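Local coordinates for AtFKBP42 (Arabidopsis thaliana, PDB 2F4E), which is a plant FKBP-type immunophilin that modulates uptake of ABC-transporter (MRP) substrates into the vacuole and regulates cell elongation and orientation, at residues 72-77 / 86-91; 122-127 / 151-156; 38-43 / 52-57. One frame throughout, in Å; residues are numbered along the deposited sequence.

Contact 1 of 3, residues 72-77 / 86-91; sequences LHYRAW and EDTWHE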
# COMPACT_ATOMS: atom_id res chain seq x y z
N LEU A 72 -6.84 -6.37 3.44
CA LEU A 72 -5.57 -6.60 2.78
C LEU A 72 -4.38 -6.95 3.68
O LEU A 72 -4.38 -6.67 4.89
CB LEU A 72 -5.22 -5.37 1.94
CG LEU A 72 -4.89 -4.11 2.75
CD1 LEU A 72 -3.42 -3.84 2.69
CD2 LEU A 72 -5.66 -2.94 2.21
N HIS A 73 -3.39 -7.56 3.06
CA HIS A 73 -2.14 -7.93 3.71
C HIS A 73 -1.09 -7.01 3.10
O HIS A 73 -1.23 -6.59 1.95
CB HIS A 73 -1.76 -9.37 3.40
CG HIS A 73 -2.28 -10.37 4.38
ND1 HIS A 73 -2.11 -10.23 5.75
CD2 HIS A 73 -2.91 -11.55 4.20
CE1 HIS A 73 -2.62 -11.28 6.36
NE2 HIS A 73 -3.11 -12.11 5.44
N TYR A 74 -0.03 -6.70 3.84
CA TYR A 74 1.02 -5.85 3.29
C TYR A 74 2.28 -5.76 4.13
O TYR A 74 2.26 -6.00 5.34
CB TYR A 74 0.48 -4.44 3.02
CG TYR A 74 0.45 -3.52 4.23
CD1 TYR A 74 1.57 -2.76 4.59
CD2 TYR A 74 -0.69 -3.41 5.02
CE1 TYR A 74 1.54 -1.92 5.70
CE2 TYR A 74 -0.73 -2.58 6.12
CZ TYR A 74 0.38 -1.83 6.46
OH TYR A 74 0.33 -1.01 7.56
N ARG A 75 3.38 -5.42 3.47
CA ARG A 75 4.66 -5.22 4.13
C ARG A 75 5.07 -3.81 3.76
O ARG A 75 4.73 -3.33 2.69
CB ARG A 75 5.72 -6.20 3.63
CG ARG A 75 5.44 -7.65 3.96
CD ARG A 75 6.63 -8.52 3.61
NE ARG A 75 6.38 -9.92 3.90
CZ ARG A 75 5.79 -10.78 3.07
NH1 ARG A 75 5.39 -10.40 1.87
NH2 ARG A 75 5.57 -12.03 3.48
N ALA A 76 5.78 -3.15 4.66
CA ALA A 76 6.21 -1.80 4.38
C ALA A 76 7.69 -1.65 4.68
O ALA A 76 8.19 -2.14 5.69
CB ALA A 76 5.41 -0.81 5.21
N TRP A 77 8.39 -0.97 3.78
CA TRP A 77 9.83 -0.77 3.90
C TRP A 77 10.14 0.70 3.63
O TRP A 77 9.56 1.31 2.72
CB TRP A 77 10.57 -1.59 2.84
CG TRP A 77 10.63 -3.06 3.02
CD1 TRP A 77 11.51 -3.76 3.79
CD2 TRP A 77 9.80 -4.03 2.38
NE1 TRP A 77 11.29 -5.10 3.67
CE2 TRP A 77 10.24 -5.30 2.81
CE3 TRP A 77 8.72 -3.96 1.49
CZ2 TRP A 77 9.65 -6.48 2.38
CZ3 TRP A 77 8.14 -5.13 1.06
CH2 TRP A 77 8.60 -6.38 1.50
N GLU A 86 6.75 -3.03 8.92
CA GLU A 86 5.37 -3.53 8.97
C GLU A 86 5.29 -4.79 8.11
O GLU A 86 5.89 -4.84 7.03
CB GLU A 86 4.41 -2.46 8.44
CG GLU A 86 3.15 -2.26 9.28
CD GLU A 86 3.06 -0.87 9.92
OE1 GLU A 86 4.02 -0.45 10.60
OE2 GLU A 86 2.03 -0.18 9.76
N ASP A 87 4.56 -5.79 8.59
CA ASP A 87 4.40 -7.07 7.90
C ASP A 87 3.17 -7.79 8.46
O ASP A 87 3.27 -8.56 9.41
CB ASP A 87 5.63 -7.95 8.13
CG ASP A 87 5.73 -9.11 7.15
OD1 ASP A 87 4.71 -9.77 6.87
OD2 ASP A 87 6.85 -9.38 6.67
N THR A 88 2.00 -7.52 7.87
CA THR A 88 0.77 -8.16 8.34
C THR A 88 0.76 -9.66 8.15
O THR A 88 0.06 -10.35 8.87
CB THR A 88 -0.48 -7.55 7.67
OG1 THR A 88 -0.45 -7.81 6.26
CG2 THR A 88 -0.54 -6.03 7.94
N TRP A 89 1.51 -10.18 7.18
CA TRP A 89 1.57 -11.62 6.97
C TRP A 89 2.26 -12.29 8.15
O TRP A 89 1.80 -13.30 8.64
CB TRP A 89 2.34 -11.97 5.69
CG TRP A 89 1.53 -11.88 4.44
CD1 TRP A 89 0.52 -12.71 4.05
CD2 TRP A 89 1.68 -10.91 3.40
NE1 TRP A 89 0.05 -12.32 2.82
CE2 TRP A 89 0.74 -11.22 2.40
CE3 TRP A 89 2.53 -9.81 3.21
CZ2 TRP A 89 0.61 -10.47 1.23
CZ3 TRP A 89 2.41 -9.06 2.05
CH2 TRP A 89 1.45 -9.39 1.07
N HIS A 90 3.37 -11.71 8.59
CA HIS A 90 4.10 -12.28 9.72
C HIS A 90 3.22 -12.30 10.96
O HIS A 90 3.16 -13.31 11.66
CB HIS A 90 5.39 -11.50 10.00
CG HIS A 90 6.15 -12.02 11.17
ND1 HIS A 90 6.69 -13.29 11.20
CD2 HIS A 90 6.44 -11.45 12.37
CE1 HIS A 90 7.28 -13.48 12.37
NE2 HIS A 90 7.14 -12.39 13.10
N GLU A 91 2.52 -11.21 11.23
CA GLU A 91 1.68 -11.17 12.43
C GLU A 91 0.29 -11.77 12.22
O GLU A 91 -0.58 -11.64 13.08
CB GLU A 91 1.56 -9.74 12.96
CG GLU A 91 0.90 -8.74 12.04
CD GLU A 91 0.58 -7.42 12.75
OE1 GLU A 91 0.07 -7.47 13.89
OE2 GLU A 91 0.82 -6.32 12.18

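Contact 2 of 3, residues 122-127 / 151-156; sequences ALVHVG and YEVEVI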
# COMPACT_ATOMS: atom_id res chain seq x y z
N ALA A 122 0.76 -6.23 -5.51
CA ALA A 122 1.60 -5.25 -6.18
C ALA A 122 2.51 -4.47 -5.26
O ALA A 122 2.38 -4.52 -4.04
CB ALA A 122 0.74 -4.27 -6.95
N LEU A 123 3.45 -3.76 -5.87
CA LEU A 123 4.39 -2.92 -5.14
C LEU A 123 3.86 -1.50 -5.26
O LEU A 123 3.44 -1.08 -6.33
CB LEU A 123 5.78 -3.00 -5.76
CG LEU A 123 6.53 -4.33 -5.70
CD1 LEU A 123 7.93 -4.13 -6.30
CD2 LEU A 123 6.62 -4.83 -4.25
N VAL A 124 3.86 -0.77 -4.15
CA VAL A 124 3.37 0.59 -4.19
C VAL A 124 4.43 1.54 -3.64
O VAL A 124 4.86 1.44 -2.48
CB VAL A 124 2.06 0.76 -3.38
CG1 VAL A 124 1.49 2.14 -3.61
CG2 VAL A 124 1.05 -0.30 -3.77
N HIS A 125 4.85 2.45 -4.51
CA HIS A 125 5.87 3.43 -4.20
C HIS A 125 5.16 4.69 -3.77
O HIS A 125 4.45 5.32 -4.55
CB HIS A 125 6.73 3.67 -5.43
CG HIS A 125 7.38 2.43 -5.93
ND1 HIS A 125 8.55 1.92 -5.40
CD2 HIS A 125 7.01 1.55 -6.89
CE1 HIS A 125 8.86 0.80 -6.01
NE2 HIS A 125 7.94 0.55 -6.92
N VAL A 126 5.38 5.07 -2.52
CA VAL A 126 4.73 6.23 -1.95
C VAL A 126 5.65 7.32 -1.45
O VAL A 126 6.53 7.09 -0.62
CB VAL A 126 3.83 5.79 -0.79
CG1 VAL A 126 3.10 7.00 -0.22
CG2 VAL A 126 2.87 4.71 -1.26
N GLY A 127 5.44 8.53 -1.95
CA GLY A 127 6.25 9.65 -1.51
C GLY A 127 5.93 9.89 -0.05
O GLY A 127 4.79 9.69 0.38
N TYR A 151 5.62 -0.47 -0.54
CA TYR A 151 4.62 -1.37 -0.01
C TYR A 151 4.44 -2.55 -0.94
O TYR A 151 4.51 -2.42 -2.15
CB TYR A 151 3.26 -0.68 0.12
CG TYR A 151 3.16 0.43 1.13
CD1 TYR A 151 3.05 0.17 2.49
CD2 TYR A 151 3.09 1.75 0.70
CE1 TYR A 151 2.86 1.21 3.40
CE2 TYR A 151 2.90 2.79 1.59
CZ TYR A 151 2.79 2.52 2.93
OH TYR A 151 2.60 3.58 3.77
N GLU A 152 4.24 -3.71 -0.34
CA GLU A 152 3.99 -4.92 -1.09
C GLU A 152 2.62 -5.25 -0.55
O GLU A 152 2.49 -5.77 0.56
CB GLU A 152 4.99 -6.02 -0.73
CG GLU A 152 4.80 -7.27 -1.57
CD GLU A 152 5.52 -8.50 -1.01
OE1 GLU A 152 6.28 -8.39 -0.03
OE2 GLU A 152 5.31 -9.60 -1.56
N VAL A 153 1.59 -4.91 -1.32
CA VAL A 153 0.23 -5.16 -0.87
C VAL A 153 -0.60 -6.15 -1.67
O VAL A 153 -0.56 -6.19 -2.90
CB VAL A 153 -0.55 -3.83 -0.76
CG1 VAL A 153 -0.44 -3.06 -2.07
CG2 VAL A 153 -2.01 -4.10 -0.44
N GLU A 154 -1.36 -6.97 -0.95
CA GLU A 154 -2.24 -7.93 -1.58
C GLU A 154 -3.64 -7.73 -1.01
O GLU A 154 -3.86 -7.89 0.19
CB GLU A 154 -1.78 -9.37 -1.35
CG GLU A 154 -2.74 -10.37 -1.95
CD GLU A 154 -2.26 -11.80 -1.89
OE1 GLU A 154 -1.07 -12.02 -1.57
OE2 GLU A 154 -3.09 -12.70 -2.15
N VAL A 155 -4.57 -7.38 -1.89
CA VAL A 155 -5.94 -7.15 -1.50
C VAL A 155 -6.73 -8.45 -1.37
O VAL A 155 -6.89 -9.19 -2.33
CB VAL A 155 -6.67 -6.24 -2.53
CG1 VAL A 155 -8.05 -5.91 -2.05
CG2 VAL A 155 -5.87 -4.97 -2.76
N ILE A 156 -7.20 -8.72 -0.16
CA ILE A 156 -7.99 -9.91 0.09
C ILE A 156 -9.36 -9.71 -0.57
O ILE A 156 -10.03 -10.67 -0.95
CB ILE A 156 -8.17 -10.14 1.62
CG1 ILE A 156 -6.80 -10.36 2.26
CG2 ILE A 156 -9.09 -11.31 1.88
CD1 ILE A 156 -6.85 -10.69 3.71

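Contact 3 of 3, residues 38-43 / 52-57; sequences PKVDSE and SKQIIK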
# COMPACT_ATOMS: atom_id res chain seq x y z
N PRO A 38 10.31 -7.96 -3.00
CA PRO A 38 10.38 -8.55 -4.35
C PRO A 38 10.94 -7.64 -5.44
O PRO A 38 10.56 -6.47 -5.55
CB PRO A 38 8.94 -8.97 -4.64
CG PRO A 38 8.11 -8.01 -3.74
CD PRO A 38 8.93 -8.00 -2.48
N LYS A 39 11.86 -8.18 -6.24
CA LYS A 39 12.43 -7.42 -7.33
C LYS A 39 11.41 -7.51 -8.44
O LYS A 39 10.84 -8.57 -8.68
CB LYS A 39 13.76 -8.03 -7.78
N VAL A 40 11.14 -6.38 -9.09
CA VAL A 40 10.19 -6.32 -10.19
C VAL A 40 10.67 -5.22 -11.14
O VAL A 40 10.55 -4.02 -10.84
CB VAL A 40 8.77 -6.01 -9.70
CG1 VAL A 40 7.87 -5.69 -10.89
CG2 VAL A 40 8.22 -7.22 -8.95
N ASP A 41 11.22 -5.64 -12.27
CA ASP A 41 11.78 -4.73 -13.27
C ASP A 41 10.80 -3.82 -14.00
O ASP A 41 11.03 -2.61 -14.10
CB ASP A 41 12.61 -5.53 -14.26
CG ASP A 41 13.65 -6.40 -13.56
OD1 ASP A 41 14.18 -5.94 -12.51
OD2 ASP A 41 13.94 -7.52 -14.04
N SER A 42 9.71 -4.39 -14.52
CA SER A 42 8.67 -3.63 -15.23
C SER A 42 8.49 -2.19 -14.73
O SER A 42 8.46 -1.94 -13.53
CB SER A 42 7.35 -4.37 -15.08
OG SER A 42 7.59 -5.77 -14.98
N GLU A 43 8.36 -1.25 -15.66
CA GLU A 43 8.17 0.14 -15.28
C GLU A 43 6.77 0.40 -14.69
O GLU A 43 5.76 -0.13 -15.16
CB GLU A 43 8.45 1.05 -16.49
CG GLU A 43 9.92 0.94 -16.96
CD GLU A 43 10.35 2.07 -17.90
OE1 GLU A 43 9.65 3.11 -17.95
OE2 GLU A 43 11.40 1.91 -18.59
N SER A 52 3.00 5.52 -7.31
CA SER A 52 3.16 4.72 -8.52
C SER A 52 3.08 3.24 -8.16
O SER A 52 3.29 2.87 -7.00
CB SER A 52 4.49 5.05 -9.21
OG SER A 52 5.59 4.80 -8.35
N LYS A 53 2.81 2.39 -9.15
CA LYS A 53 2.64 0.96 -8.88
C LYS A 53 3.16 -0.02 -9.92
O LYS A 53 3.19 0.27 -11.11
CB LYS A 53 1.15 0.66 -8.69
CG LYS A 53 0.82 -0.80 -8.42
CD LYS A 53 -0.68 -1.07 -8.33
CE LYS A 53 -1.36 -0.89 -9.66
NZ LYS A 53 -2.80 -1.16 -9.57
N GLN A 54 3.55 -1.20 -9.45
CA GLN A 54 4.04 -2.30 -10.28
C GLN A 54 3.24 -3.52 -9.85
O GLN A 54 3.28 -3.90 -8.68
CB GLN A 54 5.51 -2.59 -10.00
CG GLN A 54 6.51 -1.51 -10.36
CD GLN A 54 7.94 -1.99 -10.14
OE1 GLN A 54 8.35 -2.26 -9.01
NE2 GLN A 54 8.68 -2.12 -11.22
N ILE A 55 2.54 -4.15 -10.78
CA ILE A 55 1.73 -5.33 -10.45
C ILE A 55 2.56 -6.61 -10.46
O ILE A 55 3.31 -6.88 -11.40
CB ILE A 55 0.55 -5.48 -11.44
CG1 ILE A 55 -0.42 -4.31 -11.25
CG2 ILE A 55 -0.16 -6.79 -11.21
CD1 ILE A 55 -1.55 -4.28 -12.28
N ILE A 56 2.41 -7.39 -9.40
CA ILE A 56 3.13 -8.65 -9.25
C ILE A 56 2.25 -9.79 -9.74
O ILE A 56 2.67 -10.64 -10.53
CB ILE A 56 3.46 -8.92 -7.76
CG1 ILE A 56 4.49 -7.90 -7.27
CG2 ILE A 56 3.92 -10.37 -7.57
CD1 ILE A 56 4.90 -8.09 -5.81
N LYS A 57 1.01 -9.79 -9.25
CA LYS A 57 0.02 -10.80 -9.61
C LYS A 57 -1.31 -10.15 -9.93
O LYS A 57 -1.88 -9.47 -9.08
CB LYS A 57 -0.16 -11.78 -8.45
CG LYS A 57 -1.27 -12.80 -8.66
CD LYS A 57 -1.40 -13.68 -7.45
CE LYS A 57 -2.54 -14.65 -7.61
NZ LYS A 57 -2.65 -15.56 -6.42

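Contact 1 of 3, residues 72-77 / 86-91
Thr88 binds both backbone polar atoms of Tyr74 just where strand 84-87 has ended. Its OG1 accepts from Tyr74 N at 2.7 Å, and its own N gives back a bond of 3.0 Å to Tyr74 O. A third bond joins Thr88 OG1 to His73 ND1 at 3.0 Å, and either atom could be its donor. With chi1 at 64°, OG1 lies between the backbone N and carbonyl carbon of Thr88, where it can meet both neighbours.

At the far end of its ring, Tyr74 OH donates to Glu86 OE2 at 2.9 Å, near the carboxylate plane and on its anti side. By sequence the two probably match the tyrosine and acid of the classical FKBP pocket. Ala76 N gives to Glu86 O.

Arg75 runs alongside Asp87, and its NE makes a salt bridge to OD2 at 2.9 Å from above the carboxylate, the flat groups standing 87° apart. Asp87 OD2 also has Lys84, while OD1 accepts from His90 N in an Asx motif.

Trp89 serves two flat groups. Its five-membered ring makes an offset stack with the His73 ring, centroids 4.0 Å apart, and its CE3 lies over one face of the Arg75 guanidinium. Were Trp89 cut back to an alanine, the His73 ring would probably lose its stacking partner and that guanidinium the cover over one face.

Arg75 NH1 has its own salt bridge, to Glu152. Flanked by Asp87 and Glu152, the buried arginine is likely to stay charged, and the bonds from both set its orientation.

Contact 2 of 3, residues 122-127 / 151-156
Tyr151 opens the pairing by exchanging two backbone bonds with Val124: Val124 N gives to Tyr151 O at 2.7 Å, and Tyr151 N gives to Val124 O at 2.8 Å, the latter noticeably bent with an angle of 137° at the hydrogen. Their side chains share a face of the sheet, CB to CB. With its CG anti to the carbonyl carbon (chi1 -66°), the tyrosine ring swings along the partner strand until Val126 CG2 meets its edge, 3.4 Å from CE2 and in the ring plane. Ala76, on strand 69-78, also touches this tyrosine.

Glu152 comes next and lies on the other face, opposite Leu123 in a non-hydrogen-bonded pair. The contact is made by aliphatic parts, Leu123 CD2 standing 4.1 Å from Glu152 CB. Beyond CG the chain is extended and carries the carboxylate away from the leucine to Arg75, with which OE1 forms a salt bridge; the ion pair of OE2 with Arg121 is long and weak.

Val153 returns to the face of Tyr151 and closes a second hydrogen-bonded pair, with Ala122. Ala122 N to Val153 O and Val153 N to Ala122 O both measure 2.9 Å. Val153 CG1 packs on Val124 CG2 at 3.6 Å, a diagonal contact between successive pairs, and Leu72 touches the same valine from strand 69-78. Glu154 then reaches Arg121 in a salt bridge. The two strands are strongly twisted, with 137° between their directions.

This twisted antiparallel pair belongs to the FKBP fold, whose sheet wraps round a short helix. By sequence, Tyr151 probably occupies the place of an aromatic residue that lines the ligand pocket in classical FKBPs.

Contact 3 of 3, residues 38-43 / 52-57
Gln54 lays its terminal amide against Val40, NE2 standing 3.7 Å from Val40 CG1 while CB comes to 4.0 Å from the same methyl. The two side chains approach from opposite directions. Gln54 leaves its strand with CG anti to the carbonyl carbon (chi1 -65°) and stays extended beyond CG, which brings the amide up to the backbone of segment 38-43. There NE2 donates to Val40 O at 2.7 Å, reaching it from well above the carbonyl plane, 44° out of it, and with an angle of 139° at the hydrogen. The same nitrogen is modelled 2.3 Å from Ser42 O, too short to be taken at face value; a bond there is plausible, its length doubtful. One amide nitrogen thus faces two carbonyls of the chain as it rounds Asp41. Gln54 OE1 and Val40 O, both acceptors, do not bond to each other.

The rest of the contact is apolar. Val40 CG2 rests 4.1 Å from Ile56 CG1, so the two methyls of the valine are divided between the glutamine and the isoleucine. Further out, Ile56 CD1 meets the proline ring of Pro38 at its CG, 3.8 Å away, the two side chains crossing at about a right angle. Pro38 also touches Leu123 on the adjoining strand, and Gln54 packs on Leu123 and His125, so the Pro38 end reaches the Leu123 side of the sheet, near the surface of the domain.

The chain turns a corner at Ile56, where Ile56 and Lys57 both face Arg121. That is a classic beta bulge, and the N-terminal loop packs on Gln54 and on Ile56 of the bulge itself.

From the N terminus the chain meets contact 3 first: segment 38-43 precedes strand 45-48, and the return along 51-55 closes a short loop. Contact 1 closes next, within the hairpin of strands 69-78 and 84-87. Contact 2 comes last, joining strand 121-126 to strand 149-158 across a longer excursion. The three follow in series, and none nests in or crosses another. All three reach one curled antiparallel sheet, contact 3 from a loop. Strand 149-158 joins contact 1 to contact 2 through Arg75 with Glu152, and strand 121-126 bonds to 51-55, linking contact 2 to contact 3. Contacts 1 and 3 do not touch; their centres lie about 17 Å apart.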